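Local coordinates for lasso peptide isopeptidase AtxE2 (Asticcacaulis excentricus, PDB 5TXE), which hydrolyses the isopeptide bond of the lasso peptides astexin-2 and astexin-3, recognising their knotted shape and converting them to linear peptides, at residues 114-122 with 217-227; 208-216 with 559-567. The protein carries 1 engineered substitution. All blocks are in the same frame, centred on the assembly; numbering follows the deposited sequence.

Contact 1: 114-122 with 217-227; sequences PSWGYARNA and TGARPRVLEPI
Tyr118 and Leu224 form a single backbone bridge between two loops, with Tyr118 CA and Leu224 CA 4.5 Å apart. On one flank Glu225 N donates to Gly117 O at 2.9 Å. On the other Ala119 N donates to Val223 O at 3.0 Å, in a nearly straight bond (169° at the hydrogen). Val223 O also accepts from a water that takes the N-H of Arg120. A type I' turn from Ser115 to Tyr118 presents the Gly117 carbonyl to Glu225.

The main side-chain pair is Arg222 with Tyr118, a cation-pi contact with Arg222 CZ 4.5 Å from the ring centroid. The guanidinium stands steeply over the ring face, the two planes 79° apart. Arg222 NE lies over the ring centre, is buried here, and has no hydrogen-bond partner in the model. Arg222 CB touches the same ring at CD1, and Leu224 CD2 reaches it obliquely. Tyr118 OH bonds to Glu211 O. Asn121 OD1 comes within 2.7 Å of Arg222 NH2, while Asn121 ND2 bonds to the backbone of the bound peptide.

The Glu225 chain bends at chi2 (-64°) and brings OE2 to 3.4 Å from Ala119 CA. Its other oxygen, OE1, accepts from Ile227 N. Ala119 CB packs on Val223 CG1 and, at 3.8 Å, on Ile227 CG1.

Trp116, important for activity, sits in this turn; its ring stacks on an aromatic side chain of the peptide, and NE1 bonds to the peptide backbone. Trp116 also packs on helix 563-570. Phe192 of helix 190-202 touches Ala119 and Val223. The first loop joins strands 100-104 and 133-134, and the second leads into strand 230-235.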
loop_
_atom_site.group_PDB
_atom_site.type_symbol
_atom_site.label_atom_id
_atom_site.label_comp_id
_atom_site.label_asym_id
_atom_site.label_seq_id
_atom_site.Cartn_x
_atom_site.Cartn_y
_atom_site.Cartn_z
ATOM N N PRO A 114 11.088 -11.883 -3.588
ATOM C CA PRO A 114 10.867 -13.314 -3.569
ATOM C C PRO A 114 9.651 -13.596 -2.692
ATOM O O PRO A 114 9.449 -12.911 -1.728
ATOM C CB PRO A 114 12.114 -13.871 -2.889
ATOM C CG PRO A 114 13.131 -12.785 -2.929
ATOM C CD PRO A 114 12.345 -11.496 -2.921
ATOM N N SER A 115 8.853 -14.584 -3.062
ATOM C CA SER A 115 7.722 -15.080 -2.265
ATOM C C SER A 115 7.406 -16.502 -2.707
ATOM O O SER A 115 7.552 -16.840 -3.899
ATOM C CB SER A 115 6.453 -14.295 -2.504
ATOM O OG SER A 115 6.556 -12.957 -2.038
ATOM N N TRP A 116 6.946 -17.296 -1.727
ATOM C CA TRP A 116 6.442 -18.646 -1.931
ATOM C C TRP A 116 7.456 -19.610 -2.445
ATOM O O TRP A 116 7.091 -20.649 -3.019
ATOM C CB TRP A 116 5.293 -18.631 -2.911
ATOM C CG TRP A 116 4.224 -17.580 -2.617
ATOM C CD1 TRP A 116 3.992 -16.455 -3.297
ATOM C CD2 TRP A 116 3.221 -17.654 -1.600
ATOM N NE1 TRP A 116 2.900 -15.787 -2.767
ATOM C CE2 TRP A 116 2.415 -16.513 -1.717
ATOM C CE3 TRP A 116 2.950 -18.563 -0.586
ATOM C CZ2 TRP A 116 1.340 -16.270 -0.855
ATOM C CZ3 TRP A 116 1.897 -18.333 0.249
ATOM C CH2 TRP A 116 1.098 -17.194 0.122
ATOM N N GLY A 117 8.728 -19.259 -2.323
ATOM C CA GLY A 117 9.767 -20.058 -2.947
ATOM C C GLY A 117 10.114 -19.690 -4.371
ATOM O O GLY A 117 11.042 -20.299 -4.973
ATOM N N TYR A 118 9.455 -18.663 -4.904
ATOM C CA TYR A 118 9.861 -18.068 -6.161
ATOM C C TYR A 118 10.891 -16.961 -5.915
ATOM O O TYR A 118 10.773 -16.171 -4.977
ATOM C CB TYR A 118 8.659 -17.471 -6.912
ATOM C CG TYR A 118 7.627 -18.513 -7.257
ATOM C CD1 TYR A 118 7.959 -19.627 -8.037
ATOM C CD2 TYR A 118 6.337 -18.412 -6.790
ATOM C CE1 TYR A 118 7.036 -20.587 -8.355
ATOM C CE2 TYR A 118 5.398 -19.362 -7.133
ATOM C CZ TYR A 118 5.761 -20.471 -7.903
ATOM O OH TYR A 118 4.856 -21.474 -8.237
ATOM N N ALA A 119 11.862 -16.863 -6.807
ATOM C CA ALA A 119 12.861 -15.794 -6.720
ATOM C C ALA A 119 12.295 -14.389 -6.983
ATOM O O ALA A 119 12.805 -13.382 -6.475
ATOM C CB ALA A 119 14.013 -16.081 -7.668
ATOM N N ARG A 120 11.207 -14.327 -7.737
ATOM C CA ARG A 120 10.542 -13.085 -7.984
ATOM C C ARG A 120 9.051 -13.283 -8.194
ATOM O O ARG A 120 8.667 -13.773 -9.194
ATOM C CB ARG A 120 11.106 -12.453 -9.241
ATOM C CG ARG A 120 10.563 -11.056 -9.444
ATOM C CD ARG A 120 11.398 -10.272 -10.404
ATOM N NE ARG A 120 10.997 -10.600 -11.764
ATOM C CZ ARG A 120 11.707 -10.250 -12.838
ATOM N NH1 ARG A 120 12.860 -9.576 -12.699
ATOM N NH2 ARG A 120 11.270 -10.578 -14.050
ATOM N N ASN A 121 8.218 -12.900 -7.236
ATOM C CA ASN A 121 6.795 -13.119 -7.342
ATOM C C ASN A 121 6.252 -12.146 -8.409
ATOM O O ASN A 121 6.930 -11.208 -8.786
ATOM C CB ASN A 121 6.153 -12.879 -5.962
ATOM C CG ASN A 121 4.728 -13.443 -5.834
ATOM O OD1 ASN A 121 4.350 -14.397 -6.525
ATOM N ND2 ASN A 121 3.926 -12.832 -4.941
ATOM N N ALA A 122 5.031 -12.341 -8.877
ATOM C CA ALA A 122 4.442 -11.311 -9.719
ATOM C C ALA A 122 4.426 -9.951 -8.961
ATOM O O ALA A 122 4.200 -9.922 -7.782
ATOM C CB ALA A 122 3.043 -11.703 -10.133
ATOM N N THR A 217 -0.977 -15.626 -13.861
ATOM C CA THR A 217 -0.111 -14.606 -14.380
ATOM C C THR A 217 0.706 -14.979 -15.606
ATOM O O THR A 217 1.294 -14.113 -16.194
ATOM C CB THR A 217 0.827 -14.077 -13.291
ATOM O OG1 THR A 217 1.609 -15.121 -12.806
ATOM C CG2 THR A 217 0.009 -13.491 -12.051
ATOM N N GLY A 218 0.744 -16.237 -16.023
ATOM C CA GLY A 218 1.494 -16.558 -17.236
ATOM C C GLY A 218 1.738 -18.046 -17.358
ATOM O O GLY A 218 1.644 -18.805 -16.378
ATOM N N ALA A 219 2.130 -18.428 -18.556
ATOM C CA ALA A 219 2.214 -19.817 -18.953
ATOM C C ALA A 219 3.637 -20.321 -19.069
ATOM O O ALA A 219 3.910 -21.195 -19.868
ATOM C CB ALA A 219 1.498 -19.985 -20.270
ATOM N N ARG A 220 4.534 -19.772 -18.266
ATOM C CA ARG A 220 5.930 -20.161 -18.225
ATOM C C ARG A 220 6.312 -20.531 -16.811
ATOM O O ARG A 220 5.753 -20.011 -15.856
ATOM C CB ARG A 220 6.834 -19.039 -18.678
ATOM C CG ARG A 220 6.671 -18.610 -20.120
ATOM C CD ARG A 220 7.655 -17.441 -20.460
ATOM N NE ARG A 220 9.061 -17.877 -20.558
ATOM C CZ ARG A 220 9.594 -18.454 -21.634
ATOM N NH1 ARG A 220 8.879 -18.673 -22.741
ATOM N NH2 ARG A 220 10.882 -18.778 -21.637
ATOM N N PRO A 221 7.279 -21.447 -16.660
ATOM C CA PRO A 221 7.757 -21.750 -15.334
ATOM C C PRO A 221 8.457 -20.509 -14.778
ATOM O O PRO A 221 9.088 -19.789 -15.549
ATOM C CB PRO A 221 8.787 -22.845 -15.560
ATOM C CG PRO A 221 8.601 -23.321 -16.937
ATOM C CD PRO A 221 8.041 -22.165 -17.676
ATOM N N ARG A 222 8.339 -20.284 -13.472
ATOM C CA ARG A 222 9.077 -19.237 -12.776
ATOM C C ARG A 222 10.385 -19.804 -12.239
ATOM O O ARG A 222 10.524 -21.025 -12.027
ATOM C CB ARG A 222 8.233 -18.720 -11.607
ATOM C CG ARG A 222 6.872 -18.311 -12.085
ATOM C CD ARG A 222 6.184 -16.986 -11.710
ATOM N NE ARG A 222 5.706 -16.883 -10.335
ATOM C CZ ARG A 222 4.681 -16.128 -9.882
ATOM N NH1 ARG A 222 3.846 -15.430 -10.664
ATOM N NH2 ARG A 222 4.456 -16.116 -8.572
ATOM N N VAL A 223 11.313 -18.913 -11.962
ATOM C CA VAL A 223 12.560 -19.262 -11.363
ATOM C C VAL A 223 12.318 -19.493 -9.879
ATOM O O VAL A 223 11.763 -18.629 -9.180
ATOM C CB VAL A 223 13.563 -18.094 -11.482
ATOM C CG1 VAL A 223 14.827 -18.384 -10.695
ATOM C CG2 VAL A 223 13.871 -17.776 -12.961
ATOM N N LEU A 224 12.787 -20.627 -9.387
ATOM C CA LEU A 224 12.717 -20.981 -7.947
ATOM C C LEU A 224 13.939 -20.465 -7.189
ATOM O O LEU A 224 15.057 -20.513 -7.691
ATOM C CB LEU A 224 12.683 -22.498 -7.798
ATOM C CG LEU A 224 11.502 -23.152 -8.536
ATOM C CD1 LEU A 224 11.615 -24.694 -8.504
ATOM C CD2 LEU A 224 10.172 -22.689 -7.940
ATOM N N GLU A 225 13.730 -20.056 -5.951
ATOM C CA GLU A 225 14.828 -19.959 -4.983
ATOM C C GLU A 225 15.544 -21.316 -4.865
ATOM O O GLU A 225 14.913 -22.334 -5.073
ATOM C CB GLU A 225 14.241 -19.541 -3.642
ATOM C CG GLU A 225 13.844 -18.076 -3.587
ATOM C CD GLU A 225 15.052 -17.154 -3.746
ATOM O OE1 GLU A 225 16.223 -17.616 -3.637
ATOM O OE2 GLU A 225 14.845 -15.948 -3.959
ATOM N N PRO A 226 16.829 -21.389 -4.502
ATOM C CA PRO A 226 17.627 -20.256 -4.016
ATOM C C PRO A 226 18.333 -19.611 -5.186
ATOM O O PRO A 226 18.864 -20.307 -6.048
ATOM C CB PRO A 226 18.671 -20.944 -3.111
ATOM C CG PRO A 226 18.912 -22.274 -3.792
ATOM C CD PRO A 226 17.581 -22.669 -4.450
ATOM N N ILE A 227 18.352 -18.301 -5.211
ATOM C CA ILE A 227 19.163 -17.594 -6.171
ATOM C C ILE A 227 19.976 -16.593 -5.350
ATOM O O ILE A 227 19.409 -15.773 -4.644
ATOM C CB ILE A 227 18.299 -16.759 -7.141
ATOM C CG1 ILE A 227 17.464 -17.633 -8.055
ATOM C CG2 ILE A 227 19.165 -15.824 -7.976
ATOM C CD1 ILE A 227 18.230 -18.555 -8.992
HETATM O O HOH W 1 10.635 -16.208 -9.760
#

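Contact 2: 208-216 with 559-567; sequences VYDERFHPL and SVMNGPRIS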
loop_
_atom_site.group_PDB
_atom_site.type_symbol
_atom_site.label_atom_id
_atom_site.label_comp_id
_atom_site.label_asym_id
_atom_site.label_seq_id
_atom_site.Cartn_x
_atom_site.Cartn_y
_atom_site.Cartn_z
ATOM N N VAL A 208 7.288 -29.684 -17.762
ATOM C CA VAL A 208 6.316 -30.390 -16.917
ATOM C C VAL A 208 5.560 -29.357 -16.062
ATOM O O VAL A 208 6.184 -28.577 -15.340
ATOM C CB VAL A 208 6.995 -31.332 -15.899
ATOM C CG1 VAL A 208 5.925 -32.084 -15.109
ATOM C CG2 VAL A 208 7.864 -32.323 -16.596
ATOM N N TYR A 209 4.247 -29.421 -16.079
ATOM C CA TYR A 209 3.448 -28.538 -15.237
ATOM C C TYR A 209 3.533 -29.007 -13.788
ATOM O O TYR A 209 3.048 -30.086 -13.458
ATOM C CB TYR A 209 1.978 -28.545 -15.667
ATOM C CG TYR A 209 1.104 -27.598 -14.864
ATOM C CD1 TYR A 209 1.179 -26.234 -15.037
ATOM C CD2 TYR A 209 0.189 -28.074 -13.969
ATOM C CE1 TYR A 209 0.391 -25.354 -14.298
ATOM C CE2 TYR A 209 -0.588 -27.207 -13.225
ATOM C CZ TYR A 209 -0.491 -25.848 -13.432
ATOM O OH TYR A 209 -1.276 -25.030 -12.711
ATOM N N ASP A 210 4.116 -28.170 -12.947
ATOM C CA ASP A 210 4.457 -28.517 -11.571
ATOM C C ASP A 210 4.549 -27.190 -10.770
ATOM O O ASP A 210 3.928 -26.154 -11.122
ATOM C CB ASP A 210 5.776 -29.312 -11.548
ATOM C CG ASP A 210 7.020 -28.487 -12.118
ATOM O OD1 ASP A 210 6.916 -27.252 -12.364
ATOM O OD2 ASP A 210 8.106 -29.102 -12.315
ATOM N N GLU A 211 5.315 -27.237 -9.698
ATOM C CA GLU A 211 5.427 -26.181 -8.705
ATOM C C GLU A 211 6.030 -24.903 -9.281
ATOM O O GLU A 211 6.027 -23.884 -8.583
ATOM C CB GLU A 211 6.238 -26.674 -7.457
ATOM C CG GLU A 211 7.801 -26.769 -7.605
ATOM C CD GLU A 211 8.363 -28.065 -8.254
ATOM O OE1 GLU A 211 7.578 -29.015 -8.580
ATOM O OE2 GLU A 211 9.615 -28.144 -8.429
ATOM N N ARG A 212 6.539 -24.922 -10.501
ATOM C CA ARG A 212 7.092 -23.694 -11.078
ATOM C C ARG A 212 6.036 -22.744 -11.683
ATOM O O ARG A 212 6.343 -21.604 -11.953
ATOM C CB ARG A 212 8.152 -24.011 -12.112
ATOM C CG ARG A 212 9.342 -24.838 -11.585
ATOM C CD ARG A 212 10.192 -25.336 -12.728
ATOM N NE ARG A 212 9.418 -26.205 -13.593
ATOM C CZ ARG A 212 9.844 -26.661 -14.778
ATOM N NH1 ARG A 212 11.046 -26.319 -15.238
ATOM N NH2 ARG A 212 9.075 -27.477 -15.496
ATOM N N PHE A 213 4.793 -23.195 -11.822
ATOM C CA PHE A 213 3.802 -22.427 -12.544
ATOM C C PHE A 213 2.817 -21.685 -11.701
ATOM O O PHE A 213 2.401 -22.145 -10.643
ATOM C CB PHE A 213 3.007 -23.329 -13.464
ATOM C CG PHE A 213 3.756 -23.762 -14.683
ATOM C CD1 PHE A 213 4.658 -24.795 -14.630
ATOM C CD2 PHE A 213 3.566 -23.117 -15.883
ATOM C CE1 PHE A 213 5.368 -25.160 -15.766
ATOM C CE2 PHE A 213 4.210 -23.511 -17.016
ATOM C CZ PHE A 213 5.130 -24.515 -16.948
ATOM N N HIS A 214 2.409 -20.523 -12.209
ATOM C CA HIS A 214 1.365 -19.704 -11.618
ATOM C C HIS A 214 0.510 -19.196 -12.783
ATOM O O HIS A 214 0.752 -18.136 -13.320
ATOM C CB HIS A 214 1.972 -18.550 -10.790
ATOM C CG HIS A 214 0.946 -17.753 -10.039
ATOM N ND1 HIS A 214 0.562 -16.475 -10.398
ATOM C CD2 HIS A 214 0.186 -18.080 -8.973
ATOM C CE1 HIS A 214 -0.342 -16.027 -9.549
ATOM N NE2 HIS A 214 -0.606 -16.989 -8.684
ATOM N N PRO A 215 -0.467 -19.982 -13.205
ATOM C CA PRO A 215 -1.182 -19.779 -14.452
ATOM C C PRO A 215 -1.902 -18.449 -14.555
ATOM O O PRO A 215 -2.012 -17.842 -15.654
ATOM C CB PRO A 215 -2.169 -20.903 -14.487
ATOM C CG PRO A 215 -1.667 -21.941 -13.540
ATOM C CD PRO A 215 -0.733 -21.279 -12.568
ATOM N N LEU A 216 -2.373 -17.961 -13.428
ATOM C CA LEU A 216 -3.061 -16.694 -13.429
ATOM C C LEU A 216 -2.271 -15.629 -14.128
ATOM O O LEU A 216 -2.836 -14.841 -14.940
ATOM C CB LEU A 216 -3.384 -16.216 -12.007
ATOM C CG LEU A 216 -4.419 -15.083 -11.916
ATOM C CD1 LEU A 216 -5.789 -15.585 -12.262
ATOM C CD2 LEU A 216 -4.403 -14.460 -10.525
ATOM N N SER A 559 -7.117 -22.310 -6.005
ATOM C CA SER A 559 -6.465 -23.605 -6.156
ATOM C C SER A 559 -5.960 -23.674 -7.604
ATOM O O SER A 559 -4.753 -23.657 -7.842
ATOM C CB SER A 559 -7.431 -24.744 -5.885
ATOM O OG SER A 559 -6.855 -25.973 -6.278
ATOM N N VAL A 560 -6.871 -23.657 -8.573
ATOM C CA VAL A 560 -6.479 -23.955 -9.966
ATOM C C VAL A 560 -5.500 -22.885 -10.538
ATOM O O VAL A 560 -4.411 -23.225 -10.957
ATOM C CB VAL A 560 -7.671 -24.167 -10.850
ATOM C CG1 VAL A 560 -7.239 -24.535 -12.275
ATOM C CG2 VAL A 560 -8.586 -25.279 -10.321
ATOM N N MET A 561 -5.863 -21.613 -10.472
ATOM C CA MET A 561 -5.136 -20.575 -11.117
ATOM C C MET A 561 -3.866 -20.160 -10.416
ATOM O O MET A 561 -3.033 -19.456 -10.993
ATOM C CB MET A 561 -6.048 -19.368 -11.351
ATOM C CG MET A 561 -7.118 -19.657 -12.414
ATOM S SD MET A 561 -6.563 -20.432 -13.955
ATOM C CE MET A 561 -5.558 -19.063 -14.359
ATOM N N ASN A 562 -3.744 -20.503 -9.154
ATOM C CA ASN A 562 -2.529 -20.282 -8.434
ATOM C C ASN A 562 -1.452 -21.309 -8.757
ATOM O O ASN A 562 -0.328 -21.061 -8.447
ATOM C CB ASN A 562 -2.772 -20.318 -6.920
ATOM C CG ASN A 562 -3.192 -18.974 -6.357
ATOM O OD1 ASN A 562 -2.835 -17.917 -6.864
ATOM N ND2 ASN A 562 -3.993 -19.016 -5.315
ATOM N N GLY A 563 -1.819 -22.478 -9.286
ATOM C CA GLY A 563 -0.866 -23.570 -9.459
ATOM C C GLY A 563 -0.562 -24.273 -8.153
ATOM O O GLY A 563 -0.893 -23.764 -7.079
ATOM N N PRO A 564 0.154 -25.387 -8.235
ATOM C CA PRO A 564 0.160 -26.270 -7.051
ATOM C C PRO A 564 0.963 -25.780 -5.879
ATOM O O PRO A 564 0.642 -26.101 -4.730
ATOM C CB PRO A 564 0.717 -27.588 -7.577
ATOM C CG PRO A 564 1.032 -27.360 -9.012
ATOM C CD PRO A 564 0.436 -26.089 -9.482
ATOM N N ARG A 565 1.960 -24.957 -6.141
ATOM C CA ARG A 565 2.809 -24.426 -5.075
ATOM C C ARG A 565 2.075 -23.429 -4.171
ATOM O O ARG A 565 2.004 -23.614 -2.952
ATOM C CB ARG A 565 4.013 -23.790 -5.683
ATOM C CG ARG A 565 4.873 -22.882 -4.837
ATOM C CD ARG A 565 5.355 -23.565 -3.596
ATOM N NE ARG A 565 6.324 -24.593 -3.901
ATOM C CZ ARG A 565 7.614 -24.376 -4.131
ATOM N NH1 ARG A 565 8.100 -23.149 -4.147
ATOM N NH2 ARG A 565 8.408 -25.413 -4.372
ATOM N N ILE A 566 1.542 -22.364 -4.748
ATOM C CA ILE A 566 0.820 -21.412 -3.964
ATOM C C ILE A 566 -0.480 -21.995 -3.407
ATOM O O ILE A 566 -0.827 -21.693 -2.265
ATOM C CB ILE A 566 0.575 -20.106 -4.721
ATOM C CG1 ILE A 566 1.909 -19.352 -4.845
ATOM C CG2 ILE A 566 -0.384 -19.194 -3.970
ATOM C CD1 ILE A 566 1.868 -18.242 -5.885
ATOM N N SER A 567 -1.185 -22.793 -4.221
ATOM C CA SER A 567 -2.375 -23.444 -3.762
ATOM C C SER A 567 -2.128 -24.244 -2.458
ATOM O O SER A 567 -2.881 -24.137 -1.484
ATOM C CB SER A 567 -2.950 -24.367 -4.836
ATOM O OG SER A 567 -3.999 -25.142 -4.278
#
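Two hydrogen bonds join His214 and Leu216 to residues 561-562. His214 NE2 donates to Asn562 OD1 at 3.0 Å, in the amide's carbonyl plane and on a lone pair. Ring and amide lie side by side, their planes only 21° apart. With CG anti to the backbone N (chi1 -174°), His214 swings its ring to Asn562. His214 ND1 is bonded to Thr217 OG1, so both ring nitrogens are engaged. NE2 also makes a weak bond to the backbone of the bound peptide. Asn562 ND2 bonds to that backbone too and to Ala558 O, which fits the importance of Asn562 for activity and binding. Leu216 N donates to Met561 O at 2.9 Å.

Residues 559-567 belong to the prolyl oligopeptidase family hydrolase region, at a break between two helices bridged by a type I turn from Val560 to Gly563. Within 208-216, Asp210 OD1 accepts from Arg212 N in an Asx turn and forms a salt bridge with Arg212 NE.

Met561 carries part of the apolar packing. Its chain bends at chi2 and chi3, bringing CE to 3.9 Å from Pro215 CB, while Leu216 CD1 meets Met561 CB. Separately, Ile566 CD1 reaches His214 CD2, and Tyr209 CE2 meets Pro564 CD.

The charged ends of Glu211 and Arg565 do not touch. Glu211 CG approaches Arg565 NH2 at 3.6 Å, and Arg565 NH1 bonds to Trp116 O.

From the N terminus, the chain reaches 114-122 first, then 208-216, and passes straight on into 217-227. There contact 1 closes, with 94 residues between its segments. Contact 2 closes much later, at 559-567, with 342 residues between. The segments alternate, so the two contacts cross rather than nest. Contact 1 joins two loops of the beta-propeller, as in prolyl oligopeptidases; contact 2 ties the same long loop, between helix 190-202 and strand 230-235, to the alpha/beta-hydrolase domain. The contacts also touch directly. Arg222 N is 2.8 Å from Arg212 O, a probable hydrogen bond.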